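Local coordinates for glycosyl hydrolase, family 38 (Enterococcus faecalis, PDB 5KBP), which is a family 38 glycosyl hydrolase that probably acts as a metal-dependent alpha-mannosidase, removing mannose from carbohydrate substrates, at residues 535-540 against 545-550; 552-557 against 724-729. All blocks are in the same frame, centred on the assembly; numbering follows the deposited sequence.

Contact 1 (535-540 against 545-550); sequences IQVKIE and LTIADK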
# COMPACT_ATOMS: atom_id res chain seq x y z
N ILE A 535 10.14 5.65 -44.11
CA ILE A 535 8.90 6.40 -44.07
C ILE A 535 9.18 7.87 -44.32
O ILE A 535 10.27 8.38 -44.05
CB ILE A 535 8.17 6.22 -42.72
CG1 ILE A 535 9.07 6.65 -41.56
CG2 ILE A 535 7.72 4.78 -42.53
CD1 ILE A 535 8.45 6.48 -40.19
N GLN A 536 8.17 8.56 -44.86
CA GLN A 536 8.21 10.01 -45.06
C GLN A 536 7.02 10.60 -44.31
O GLN A 536 5.87 10.30 -44.64
CB GLN A 536 8.16 10.36 -46.55
CG GLN A 536 8.68 11.76 -46.89
CD GLN A 536 7.67 12.85 -46.61
OE1 GLN A 536 6.47 12.60 -46.52
NE2 GLN A 536 8.15 14.08 -46.49
N VAL A 537 7.29 11.44 -43.32
CA VAL A 537 6.28 11.91 -42.38
C VAL A 537 6.03 13.40 -42.62
O VAL A 537 6.96 14.20 -42.66
CB VAL A 537 6.71 11.67 -40.93
CG1 VAL A 537 5.69 12.25 -39.96
CG2 VAL A 537 6.91 10.18 -40.69
N LYS A 538 4.75 13.75 -42.79
CA LYS A 538 4.30 15.13 -42.83
C LYS A 538 3.33 15.35 -41.69
O LYS A 538 2.40 14.56 -41.50
CB LYS A 538 3.64 15.46 -44.18
CG LYS A 538 2.85 16.77 -44.19
CD LYS A 538 3.73 17.98 -43.90
CE LYS A 538 2.93 19.28 -43.89
NZ LYS A 538 2.33 19.57 -45.22
N ILE A 539 3.54 16.42 -40.93
CA ILE A 539 2.65 16.80 -39.84
C ILE A 539 1.84 18.00 -40.31
O ILE A 539 2.37 19.11 -40.46
CB ILE A 539 3.43 17.12 -38.55
CG1 ILE A 539 4.30 15.93 -38.16
CG2 ILE A 539 2.48 17.49 -37.43
CD1 ILE A 539 5.02 16.11 -36.84
N GLU A 540 0.55 17.78 -40.54
CA GLU A 540 -0.33 18.83 -41.03
C GLU A 540 -0.65 19.83 -39.92
O GLU A 540 -0.50 19.55 -38.73
CB GLU A 540 -1.62 18.23 -41.58
CG GLU A 540 -1.42 17.02 -42.48
CD GLU A 540 -0.86 17.38 -43.84
OE1 GLU A 540 -0.88 18.58 -44.20
OE2 GLU A 540 -0.40 16.47 -44.56
N LEU A 545 -1.13 13.01 -39.10
CA LEU A 545 0.08 12.59 -39.80
C LEU A 545 -0.28 12.04 -41.17
O LEU A 545 -1.27 11.32 -41.33
CB LEU A 545 0.83 11.53 -39.00
CG LEU A 545 1.17 11.86 -37.55
CD1 LEU A 545 2.02 10.76 -36.94
CD2 LEU A 545 1.87 13.20 -37.45
N THR A 546 0.54 12.38 -42.16
CA THR A 546 0.47 11.79 -43.50
C THR A 546 1.80 11.10 -43.76
O THR A 546 2.83 11.76 -43.96
CB THR A 546 0.18 12.85 -44.56
OG1 THR A 546 -1.13 13.39 -44.35
CG2 THR A 546 0.26 12.24 -45.96
N ILE A 547 1.79 9.77 -43.76
CA ILE A 547 2.99 8.96 -43.86
C ILE A 547 3.05 8.32 -45.24
O ILE A 547 2.02 7.92 -45.79
CB ILE A 547 3.05 7.88 -42.76
CG1 ILE A 547 2.54 8.44 -41.43
CG2 ILE A 547 4.47 7.36 -42.60
CD1 ILE A 547 3.38 9.56 -40.87
N ALA A 548 4.25 8.22 -45.79
CA ALA A 548 4.49 7.55 -47.07
C ALA A 548 5.50 6.44 -46.86
O ALA A 548 6.63 6.69 -46.42
CB ALA A 548 4.99 8.54 -48.12
N ASP A 549 5.09 5.20 -47.14
CA ASP A 549 5.99 4.05 -47.06
C ASP A 549 6.90 4.09 -48.28
O ASP A 549 6.49 3.77 -49.39
CB ASP A 549 5.19 2.76 -47.00
CG ASP A 549 6.02 1.58 -46.52
OD1 ASP A 549 7.24 1.55 -46.77
OD2 ASP A 549 5.44 0.67 -45.87
N LYS A 550 8.16 4.49 -48.06
CA LYS A 550 9.09 4.67 -49.18
C LYS A 550 9.51 3.36 -49.81
O LYS A 550 10.01 3.36 -50.94
CB LYS A 550 10.32 5.45 -48.71
CG LYS A 550 9.99 6.84 -48.17
CD LYS A 550 11.20 7.52 -47.56
CE LYS A 550 12.21 7.95 -48.62
NZ LYS A 550 13.31 8.75 -48.03

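Contact 2 (552-557 against 724-729); sequences TGETFS and QNKGVT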
# COMPACT_ATOMS: atom_id res chain seq x y z
N THR A 552 7.29 0.53 -50.07
CA THR A 552 6.14 -0.04 -50.75
C THR A 552 5.35 0.97 -51.57
O THR A 552 4.52 0.57 -52.39
CB THR A 552 5.20 -0.70 -49.73
OG1 THR A 552 4.52 0.32 -48.98
CG2 THR A 552 5.98 -1.58 -48.78
N GLY A 553 5.59 2.27 -51.38
CA GLY A 553 4.89 3.29 -52.13
C GLY A 553 3.51 3.63 -51.63
O GLY A 553 2.78 4.36 -52.30
N GLU A 554 3.12 3.11 -50.46
CA GLU A 554 1.79 3.35 -49.92
C GLU A 554 1.76 4.65 -49.13
O GLU A 554 2.77 5.13 -48.62
CB GLU A 554 1.36 2.19 -49.03
CG GLU A 554 1.36 0.84 -49.73
CD GLU A 554 0.33 0.75 -50.85
OE1 GLU A 554 -0.65 1.52 -50.83
OE2 GLU A 554 0.51 -0.10 -51.74
N THR A 555 0.56 5.22 -49.03
CA THR A 555 0.34 6.45 -48.28
C THR A 555 -0.79 6.24 -47.27
O THR A 555 -1.73 5.48 -47.52
CB THR A 555 -0.01 7.63 -49.20
OG1 THR A 555 -1.26 7.38 -49.86
CG2 THR A 555 1.08 7.84 -50.24
N PHE A 556 -0.68 6.93 -46.14
CA PHE A 556 -1.69 6.89 -45.09
C PHE A 556 -1.87 8.29 -44.54
O PHE A 556 -0.89 8.98 -44.25
CB PHE A 556 -1.28 5.93 -43.97
CG PHE A 556 -0.94 4.54 -44.45
CD1 PHE A 556 0.35 4.22 -44.84
CD2 PHE A 556 -1.92 3.56 -44.52
CE1 PHE A 556 0.66 2.95 -45.29
CE2 PHE A 556 -1.61 2.29 -44.96
CZ PHE A 556 -0.32 1.98 -45.35
N SER A 557 -3.12 8.72 -44.40
CA SER A 557 -3.44 10.08 -43.99
C SER A 557 -4.37 10.07 -42.78
O SER A 557 -4.97 9.05 -42.44
CB SER A 557 -4.08 10.88 -45.13
OG SER A 557 -5.26 10.25 -45.59
N GLN A 724 -3.24 -7.92 -48.89
CA GLN A 724 -2.22 -8.66 -49.61
C GLN A 724 -1.03 -7.80 -50.04
O GLN A 724 -0.06 -8.35 -50.58
CB GLN A 724 -2.83 -9.33 -50.85
N ASN A 725 -1.07 -6.49 -49.81
CA ASN A 725 -0.02 -5.62 -50.31
C ASN A 725 0.58 -4.72 -49.24
O ASN A 725 1.77 -4.41 -49.28
CB ASN A 725 -0.55 -4.76 -51.47
CG ASN A 725 -0.83 -5.58 -52.71
OD1 ASN A 725 0.08 -5.89 -53.48
ND2 ASN A 725 -2.09 -5.92 -52.93
N LYS A 726 -0.23 -4.29 -48.27
CA LYS A 726 0.20 -3.31 -47.28
C LYS A 726 -0.40 -3.65 -45.93
O LYS A 726 -1.32 -4.47 -45.81
CB LYS A 726 -0.19 -1.89 -47.70
CG LYS A 726 -1.53 -1.81 -48.41
CD LYS A 726 -1.99 -0.38 -48.56
CE LYS A 726 -3.13 -0.28 -49.57
NZ LYS A 726 -4.24 -1.23 -49.25
N GLY A 727 0.12 -3.00 -44.89
CA GLY A 727 -0.36 -3.24 -43.54
C GLY A 727 0.14 -2.18 -42.58
O GLY A 727 1.17 -1.54 -42.81
N VAL A 728 -0.61 -2.02 -41.50
CA VAL A 728 -0.30 -1.06 -40.44
C VAL A 728 -0.32 -1.80 -39.11
O VAL A 728 -1.27 -2.52 -38.81
CB VAL A 728 -1.29 0.12 -40.42
CG1 VAL A 728 -0.94 1.08 -39.30
CG2 VAL A 728 -1.30 0.83 -41.76
N THR A 729 0.73 -1.60 -38.31
CA THR A 729 0.81 -2.16 -36.96
C THR A 729 0.89 -1.02 -35.96
O THR A 729 1.69 -0.09 -36.13
CB THR A 729 2.03 -3.08 -36.81
OG1 THR A 729 1.92 -4.19 -37.71
CG2 THR A 729 2.11 -3.61 -35.38

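Contact 1 (535-540 against 545-550)
Ile535 packs diagonally beside Ile547 in an antiparallel beta hairpin, its CB 3.9 Å from Ile547 CG2; its register partner is Asp549. Gln536 and Ala548 form the first hydrogen-bonded pair: Gln536 N gives its hydrogen to a lone pair of Ala548 O, Ala548 N returns a 2.9 Å bond to Gln536 O, and their CB atoms meet on the face they share with Lys538 and Thr546. Val537, back on the isoleucine face, receives Ile547 CD1 against both methyls, the nearer being CG2 at 3.6 Å. Ile547 reaches it because its CG1 stands beside its backbone N (chi1 -40°) and chi2 turns CD1 toward the partner strand. Lys538 and Thr546 form the second hydrogen-bonded pair, in which Thr546 N to Lys538 O is nearly straight at 172°. Ile539 CG1 lies alongside Leu545 CD2, 3.7 Å away. Past the strand end, Glu540 folds back at chi2 (-73°), and Thr546 OG1 donates to its OE2 from the anti side, slightly off the carboxylate plane, at 3.2 Å, while OE1 forms a salt bridge with Lys538 NZ. Strand 529-531 flanks the hairpin beyond 535-539 and strand 555-566 beyond 545-549; Leu659 and Phe661 of strand 659-667 and Met652 of strand 641-653 cover the aliphatic face.

Contact 2 (552-557 against 724-729)
Phe556 and Val728 meet from opposite directions between two antiparallel sheets of the galactose-mutarotase-like beta sandwich in the C-terminal part of this family 38 enzyme; strand 555-566 belongs to one sheet and strand 727-732 to the other. Val728 CG2 comes obliquely to the CE2 side of the ring, 3.5 Å from Phe556 CE2, with CD2 and CZ about equally farther off. With CG1 anti to the backbone N of Val728 (chi1 179°), CG2 is the branch left to meet the ring. Two residues earlier on each segment, Glu554 and Lys726 run across each other at about a right angle. Here the aliphatic part of the lysine does the touching: Lys726 CB is 3.7 Å from Glu554 CG, and Lys726 CD lies 3.2 Å from Glu554 OE1. The charged ends do not pair, as Lys726 NZ stays 4.8 Å from Glu554 OE1 and forms its salt bridge with Asp723, just before the segment. The opposite charges probably still attract across that gap. Farther out, Leu782 of strand 772-783 touches both Phe556 and Val728, while Met682 packs on Lys726 and Thr680 on Val728. In the 552-557 segment, Gly553 and Glu554 both face Asp549 in a G1 beta bulge, and positive phi at Gly553 (81°) suits the glycine. Within the same turn, Glu554 N makes a weak 3.5 Å hydrogen bond to Thr552 OG1.

In the fold
Strand 545-549 pairs with 535-539 in contact 1 and with the strand opening contact 2 on its other edge. Asp549 N to Glu554 O and Ile547 N to Phe556 O, both 2.8 Å, are probable hydrogen bonds that carry the sheet from one contact to the next. Contact 1 thus works within a sheet, through paired main chains, whereas contact 2 joins two sheets by side chains, with no hydrogen bond between its segments. Each is partly buried: contact 1 has an aliphatic inner face and a more exposed polar one, while contact 2 passes from the buried Phe556 and Val728 to the partly exposed Glu554 and Lys726. Their centres lie about 11 Å apart.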